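Local coordinates for protein CG14216 (Drosophila melanogaster, PDB 3P9Y) that probably removes phosphate from serine in the C-terminal domain repeats of RNA polymerase II, acting in RNA processing and transcription termination, at residues Tyr69-Leu72 with Glu73-Lys77; Met88-Arg91 with Asn92-Ile95. The protein carries 2 engineered substitutions. All blocks are in the same frame, centred on the assembly; numbering follows the deposited sequence.

In the fold
Contact 1 and contact 2 follow one another along the chain, on two successive helices: 69-77 lies within helix 65-82 and 88-95 forms most of helix 85-95. Their centres are about 15 Å apart, on the same side of the molecule. The helices touch through Leu72 and Tyr69, which both pack against Leu89. Contact 1 is the more peripheral, its centre about 25 Å from that of the chain, against about 14 Å for the centre of contact 2, which faces helix 22-32. Contact 1 thus lies on an outlying helix, while contact 2 lies nearer the core and, through Met88, beside the bound peptide in this low-molecular-weight tyrosine phosphatase-like fold.

Contact 1: residues Tyr69-Leu72 with Glu73-Lys77; sequences YRDL and ESKDK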
ATOM      1  N   TYR A  69       0.920  11.887  15.507  1.00 30.60           N
ATOM      2  CA  TYR A  69       0.248  11.328  16.676  1.00 32.15           C
ATOM      3  C   TYR A  69       0.159  12.357  17.800  1.00 34.17           C
ATOM      4  O   TYR A  69      -0.908  12.580  18.366  1.00 33.62           O
ATOM      5  CB  TYR A  69       1.020  10.104  17.170  1.00 30.68           C
ATOM      6  CG  TYR A  69       0.379   9.382  18.333  1.00 31.81           C
ATOM      7  CD1 TYR A  69      -0.289   8.181  18.143  1.00 31.24           C
ATOM      8  CD2 TYR A  69       0.452   9.893  19.623  1.00 35.08           C
ATOM      9  CE1 TYR A  69      -0.871   7.509  19.201  1.00 31.83           C
ATOM     10  CE2 TYR A  69      -0.130   9.227  20.692  1.00 33.44           C
ATOM     11  CZ  TYR A  69      -0.789   8.034  20.472  1.00 33.71           C
ATOM     12  OH  TYR A  69      -1.373   7.357  21.523  1.00 34.59           O
ATOM     13  N   ARG A  70       1.293  12.973  18.124  1.00 35.10           N
ATOM     14  CA  ARG A  70       1.347  13.988  19.169  1.00 38.28           C
ATOM     15  C   ARG A  70       0.439  15.149  18.807  1.00 37.08           C
ATOM     16  O   ARG A  70      -0.267  15.685  19.659  1.00 38.11           O
ATOM     17  CB  ARG A  70       2.777  14.495  19.350  1.00 42.73           C
ATOM     18  CG  ARG A  70       3.692  13.527  20.078  1.00 49.95           C
ATOM     19  CD  ARG A  70       5.150  13.947  19.959  1.00 60.87           C
ATOM     20  NE  ARG A  70       6.026  13.133  20.799  1.00 74.30           N
ATOM     21  CZ  ARG A  70       6.392  13.454  22.038  1.00 86.33           C
ATOM     22  NH1 ARG A  70       5.967  14.580  22.598  1.00 86.48           N
ATOM     23  NH2 ARG A  70       7.192  12.646  22.720  1.00 92.69           N
ATOM     24  N   ASP A  71       0.453  15.521  17.532  1.00 36.21           N
ATOM     25  CA  ASP A  71      -0.329  16.649  17.048  1.00 37.03           C
ATOM     26  C   ASP A  71      -1.820  16.458  17.312  1.00 38.71           C
ATOM     27  O   ASP A  71      -2.494  17.365  17.801  1.00 39.14           O
ATOM     28  CB  ASP A  71      -0.097  16.843  15.552  1.00 36.91           C
ATOM     29  CG  ASP A  71      -0.709  18.125  15.035  1.00 38.54           C
ATOM     30  OD1 ASP A  71      -0.476  19.183  15.655  1.00 41.42           O
ATOM     31  OD2 ASP A  71      -1.421  18.074  14.012  1.00 36.67           O
ATOM     32  N   LEU A  72      -2.335  15.278  16.984  1.00 36.89           N
ATOM     33  CA  LEU A  72      -3.759  15.007  17.127  1.00 36.87           C
ATOM     34  C   LEU A  72      -4.118  14.774  18.589  1.00 38.77           C
ATOM     35  O   LEU A  72      -5.245  15.032  19.009  1.00 39.63           O
ATOM     36  CB  LEU A  72      -4.159  13.787  16.294  1.00 36.36           C
ATOM     37  CG  LEU A  72      -3.934  13.883  14.783  1.00 35.64           C
ATOM     38  CD1 LEU A  72      -4.419  12.617  14.098  1.00 32.57           C
ATOM     39  CD2 LEU A  72      -4.629  15.107  14.200  1.00 37.06           C
ATOM     40  N   GLU A  73      -3.158  14.279  19.359  1.00 38.35           N
ATOM     41  CA  GLU A  73      -3.386  13.981  20.765  1.00 39.71           C
ATOM     42  C   GLU A  73      -3.642  15.269  21.537  1.00 40.90           C
ATOM     43  O   GLU A  73      -4.556  15.344  22.357  1.00 42.14           O
ATOM     44  CB  GLU A  73      -2.180  13.246  21.352  1.00 39.67           C
ATOM     45  CG  GLU A  73      -2.418  12.679  22.738  1.00 40.38           C
ATOM     46  CD  GLU A  73      -1.218  11.922  23.271  1.00 41.11           C
ATOM     47  OE1 GLU A  73      -0.077  12.257  22.880  1.00 39.65           O
ATOM     48  OE2 GLU A  73      -1.416  10.992  24.082  1.00 40.10           O
ATOM     49  N   SER A  74      -2.831  16.286  21.260  1.00 41.70           N
ATOM     50  CA  SER A  74      -2.964  17.573  21.928  1.00 41.91           C
ATOM     51  C   SER A  74      -4.195  18.316  21.419  1.00 42.73           C
ATOM     52  O   SER A  74      -4.826  19.057  22.167  1.00 42.92           O
ATOM     53  CB  SER A  74      -1.706  18.420  21.726  1.00 41.14           C
ATOM     54  OG  SER A  74      -1.490  18.703  20.356  1.00 42.41           O
ATOM     55  N   LYS A  75      -4.535  18.112  20.149  1.00 42.72           N
ATOM     56  CA  LYS A  75      -5.735  18.717  19.580  1.00 42.05           C
ATOM     57  C   LYS A  75      -6.964  18.255  20.348  1.00 42.78           C
ATOM     58  O   LYS A  75      -7.737  19.070  20.848  1.00 44.53           O
ATOM     59  CB  LYS A  75      -5.890  18.345  18.103  1.00 41.84           C
ATOM     60  CG  LYS A  75      -5.168  19.275  17.137  1.00 44.01           C
ATOM     61  CD  LYS A  75      -5.473  18.903  15.691  1.00 42.13           C
ATOM     62  CE  LYS A  75      -5.065  20.003  14.721  1.00 44.02           C
ATOM     63  NZ  LYS A  75      -3.613  20.316  14.786  1.00 44.27           N
ATOM     64  N   ASP A  76      -7.138  16.941  20.432  1.00 42.18           N
ATOM     65  CA  ASP A  76      -8.277  16.349  21.123  1.00 43.18           C
ATOM     66  C   ASP A  76      -8.069  14.843  21.222  1.00 43.95           C
ATOM     67  O   ASP A  76      -8.560  14.080  20.388  1.00 42.80           O
ATOM     68  CB  ASP A  76      -9.576  16.659  20.379  1.00 43.25           C
ATOM     69  CG  ASP A  76     -10.805  16.164  21.118  1.00 44.65           C
ATOM     70  OD1 ASP A  76     -10.655  15.339  22.043  1.00 43.41           O
ATOM     71  OD2 ASP A  76     -11.924  16.601  20.775  1.00 47.63           O
ATOM     72  N   LYS A  77      -7.332  14.429  22.249  1.00 43.30           N
ATOM     73  CA  LYS A  77      -6.952  13.034  22.433  1.00 43.05           C
ATOM     74  C   LYS A  77      -8.145  12.089  22.348  1.00 44.63           C
ATOM     75  O   LYS A  77      -8.082  11.055  21.682  1.00 42.42           O
ATOM     76  CB  LYS A  77      -6.255  12.864  23.784  1.00 44.31           C
ATOM     77  CG  LYS A  77      -5.614  11.503  23.988  1.00 45.51           C
ATOM     78  CD  LYS A  77      -4.866  11.436  25.312  1.00 47.67           C
ATOM     79  CE  LYS A  77      -5.820  11.372  26.494  1.00 51.70           C
ATOM     80  NZ  LYS A  77      -6.593  10.098  26.521  1.00 54.08           N
TER
HETATM   81  O   HOH W   1      -2.677   8.672  23.737  1.00 41.78           O
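The carbonyl oxygen of Asp71 is gripped twice from the following turn, by the hydroxyl of Ser74 and the backbone N of Lys75. Both donors come from the same face of the carbonyl plane, the hydroxyl well above it, 43° out of plane. Ser74 OG lies 3.1 Å from Asp71 O. With chi1 at 62°, this hydroxyl sits between its own backbone N and carbonyl carbon, folded back against the preceding turn. Lys75 N approaches Asp71 O at 3.2 Å.

The side chains of the same two residues form an i to i+4 salt bridge along helix 65-82, Lys75 NZ lying 3.2 Å from Asp71 OD2. The ammonium group meets this oxygen from above the carboxylate plane; a bend at the last torsion of the lysine turns NZ toward it. OD2 also takes a hydrogen bond from Tyr59 OH, so the carboxylate ties the helix to strand 57-59. Replacing Asp71 by an alanine removes the carboxylate and is likely to leave Lys75 NZ without this counter-charge and Tyr59 OH without this acceptor.

Around the helix, Glu73 N bonds to Tyr69 O at 3.0 Å, and the two side chains come together beyond it. Glu73 OE1 approaches the edge of the phenol ring, 3.7 Å from Tyr69 CE2, with the carboxylate turned 81° from the ring. Its other oxygen, Glu73 OE2, accepts a 2.7 Å hydrogen bond from a water that is also hydrogen-bonded to Tyr69 OH, a bridge between the two side-chain ends. Leu72 CD2 touches Lys75 CD at 4.2 Å, and the buried leucine packs against Leu85 of helix 85-95. Asp76 N hydrogen-bonds to Leu72 O, 3.0 Å away.

Contact 2: residues Met88-Arg91 with Asn92-Ile95; sequences MLDR and NRRI
The guanidinium of Arg91 takes the side-chain amide of Asn92 at its own edge, near its plane, the two planes only 25° apart. NE and NH2 of the arginine converge side-on on one oxygen, with Asn92 OD1 2.8 Å from Arg91 NE and 3.0 Å from Arg91 NH2. Bends at chi2 and chi3 fold the arginine back to its neighbour in sequence. Its CD packs at 3.7 Å on Ile95 CD1, one turn on.

Asp90 holds two further arginines in a salt-bridge network. Arg93 presents its guanidinium edge, NH1 lying 2.6 Å from Asp90 OD1, with carboxylate and guanidinium planes 23° apart. The guanidinium plane of Arg94 stands almost perpendicular, 85°, to that carboxylate, and its NH2 makes a weak 3.3 Å bond to Asp90 OD2.

These bridges follow the i to i+3 and i to i+4 spacing of helix 85-95. On another side of the helix, Asn92 ND2 bonds to Met20 O and Arg91 NH1 pairs with Glu25. Met88 packs on an apolar side chain of the bound peptide, Ile95 rests on His27 and Asn28 of helix 22-32, and Leu89 fits against Ile68 of helix 65-82.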
ATOM      1  N   MET A  88      -4.183   3.849  14.626  1.00 26.29           N
ATOM      2  CA  MET A  88      -3.635   3.712  13.284  1.00 25.94           C
ATOM      3  C   MET A  88      -2.215   4.260  13.234  1.00 23.95           C
ATOM      4  O   MET A  88      -1.314   3.621  12.700  1.00 22.10           O
ATOM      5  CB  MET A  88      -4.512   4.443  12.262  1.00 24.84           C
ATOM      6  CG  MET A  88      -3.957   4.424  10.843  1.00 22.83           C
ATOM      7  SD  MET A  88      -5.032   5.276   9.663  1.00 22.82           S
ATOM      8  CE  MET A  88      -6.485   4.231   9.727  1.00 25.75           C
ATOM      9  N   LEU A  89      -2.024   5.447  13.800  1.00 24.65           N
ATOM     10  CA  LEU A  89      -0.729   6.108  13.774  1.00 24.55           C
ATOM     11  C   LEU A  89       0.287   5.339  14.613  1.00 23.59           C
ATOM     12  O   LEU A  89       1.470   5.301  14.288  1.00 23.98           O
ATOM     13  CB  LEU A  89      -0.861   7.549  14.277  1.00 25.20           C
ATOM     14  CG  LEU A  89      -1.560   8.495  13.295  1.00 26.52           C
ATOM     15  CD1 LEU A  89      -2.204   9.670  14.018  1.00 26.84           C
ATOM     16  CD2 LEU A  89      -0.585   8.977  12.221  1.00 24.63           C
ATOM     17  N   ASP A  90      -0.185   4.720  15.686  1.00 24.66           N
ATOM     18  CA  ASP A  90       0.682   3.937  16.558  1.00 25.63           C
ATOM     19  C   ASP A  90       1.156   2.680  15.837  1.00 24.06           C
ATOM     20  O   ASP A  90       2.327   2.321  15.898  1.00 25.42           O
ATOM     21  CB  ASP A  90      -0.065   3.551  17.832  1.00 27.28           C
ATOM     22  CG  ASP A  90       0.802   2.775  18.796  1.00 28.50           C
ATOM     23  OD1 ASP A  90       1.900   3.271  19.131  1.00 27.85           O
ATOM     24  OD2 ASP A  90       0.389   1.671  19.214  1.00 30.01           O
ATOM     25  N   ARG A  91       0.235   2.014  15.149  1.00 24.27           N
ATOM     26  CA  ARG A  91       0.566   0.831  14.370  1.00 22.98           C
ATOM     27  C   ARG A  91       1.600   1.200  13.305  1.00 22.09           C
ATOM     28  O   ARG A  91       2.570   0.471  13.088  1.00 21.43           O
ATOM     29  CB  ARG A  91      -0.702   0.259  13.732  1.00 23.05           C
ATOM     30  CG  ARG A  91      -0.527  -1.102  13.063  1.00 23.30           C
ATOM     31  CD  ARG A  91      -0.020  -0.981  11.629  1.00 23.01           C
ATOM     32  NE  ARG A  91      -0.681   0.112  10.920  1.00 22.27           N
ATOM     33  CZ  ARG A  91      -1.929   0.071  10.460  1.00 21.61           C
ATOM     34  NH1 ARG A  91      -2.668  -1.016  10.630  1.00 21.95           N
ATOM     35  NH2 ARG A  91      -2.445   1.126   9.833  1.00 21.27           N
ATOM     36  N   ASN A  92       1.403   2.349  12.664  1.00 21.86           N
ATOM     37  CA  ASN A  92       2.303   2.805  11.609  1.00 21.88           C
ATOM     38  C   ASN A  92       3.706   3.084  12.149  1.00 22.25           C
ATOM     39  O   ASN A  92       4.704   2.714  11.533  1.00 20.26           O
ATOM     40  CB  ASN A  92       1.746   4.066  10.935  1.00 21.76           C
ATOM     41  CG  ASN A  92       0.443   3.808  10.191  1.00 21.30           C
ATOM     42  OD1 ASN A  92       0.082   2.663   9.922  1.00 20.58           O
ATOM     43  ND2 ASN A  92      -0.262   4.874   9.851  1.00 21.09           N
ATOM     44  N   ARG A  93       3.771   3.735  13.305  1.00 24.09           N
ATOM     45  CA  ARG A  93       5.044   4.095  13.914  1.00 25.10           C
ATOM     46  C   ARG A  93       5.900   2.853  14.137  1.00 24.64           C
ATOM     47  O   ARG A  93       7.114   2.881  13.939  1.00 25.93           O
ATOM     48  CB  ARG A  93       4.818   4.811  15.250  1.00 26.42           C
ATOM     49  CG  ARG A  93       6.099   5.331  15.890  1.00 29.71           C
ATOM     50  CD  ARG A  93       5.956   5.524  17.399  1.00 32.50           C
ATOM     51  NE  ARG A  93       6.501   4.391  18.150  1.00 32.99           N
ATOM     52  CZ  ARG A  93       5.774   3.422  18.704  1.00 31.07           C
ATOM     53  NH1 ARG A  93       4.450   3.428  18.616  1.00 33.10           N
ATOM     54  NH2 ARG A  93       6.373   2.442  19.363  1.00 34.15           N
ATOM     55  N   ARG A  94       5.261   1.763  14.542  1.00 23.88           N
ATOM     56  CA  ARG A  94       5.974   0.522  14.824  1.00 23.94           C
ATOM     57  C   ARG A  94       6.527  -0.116  13.562  1.00 23.85           C
ATOM     58  O   ARG A  94       7.457  -0.915  13.628  1.00 24.42           O
ATOM     59  CB  ARG A  94       5.057  -0.472  15.526  1.00 24.74           C
ATOM     60  CG  ARG A  94       4.521   0.025  16.849  1.00 27.50           C
ATOM     61  CD  ARG A  94       3.891  -1.103  17.630  1.00 26.25           C
ATOM     62  NE  ARG A  94       3.122  -0.615  18.764  1.00 28.00           N
ATOM     63  CZ  ARG A  94       2.641  -1.396  19.725  1.00 27.98           C
ATOM     64  NH1 ARG A  94       2.863  -2.701  19.687  1.00 23.27           N
ATOM     65  NH2 ARG A  94       1.946  -0.868  20.724  1.00 27.14           N
ATOM     66  N   ILE A  95       5.953   0.224  12.413  1.00 21.96           N
ATOM     67  CA  ILE A  95       6.442  -0.304  11.144  1.00 21.79           C
ATOM     68  C   ILE A  95       7.589   0.537  10.592  1.00 21.71           C
ATOM     69  O   ILE A  95       8.624   0.006  10.195  1.00 20.15           O
ATOM     70  CB  ILE A  95       5.321  -0.380  10.100  1.00 21.57           C
ATOM     71  CG1 ILE A  95       4.302  -1.441  10.516  1.00 21.78           C
ATOM     72  CG2 ILE A  95       5.895  -0.718   8.725  1.00 20.77           C
ATOM     73  CD1 ILE A  95       3.094  -1.512   9.618  1.00 22.30           C
TER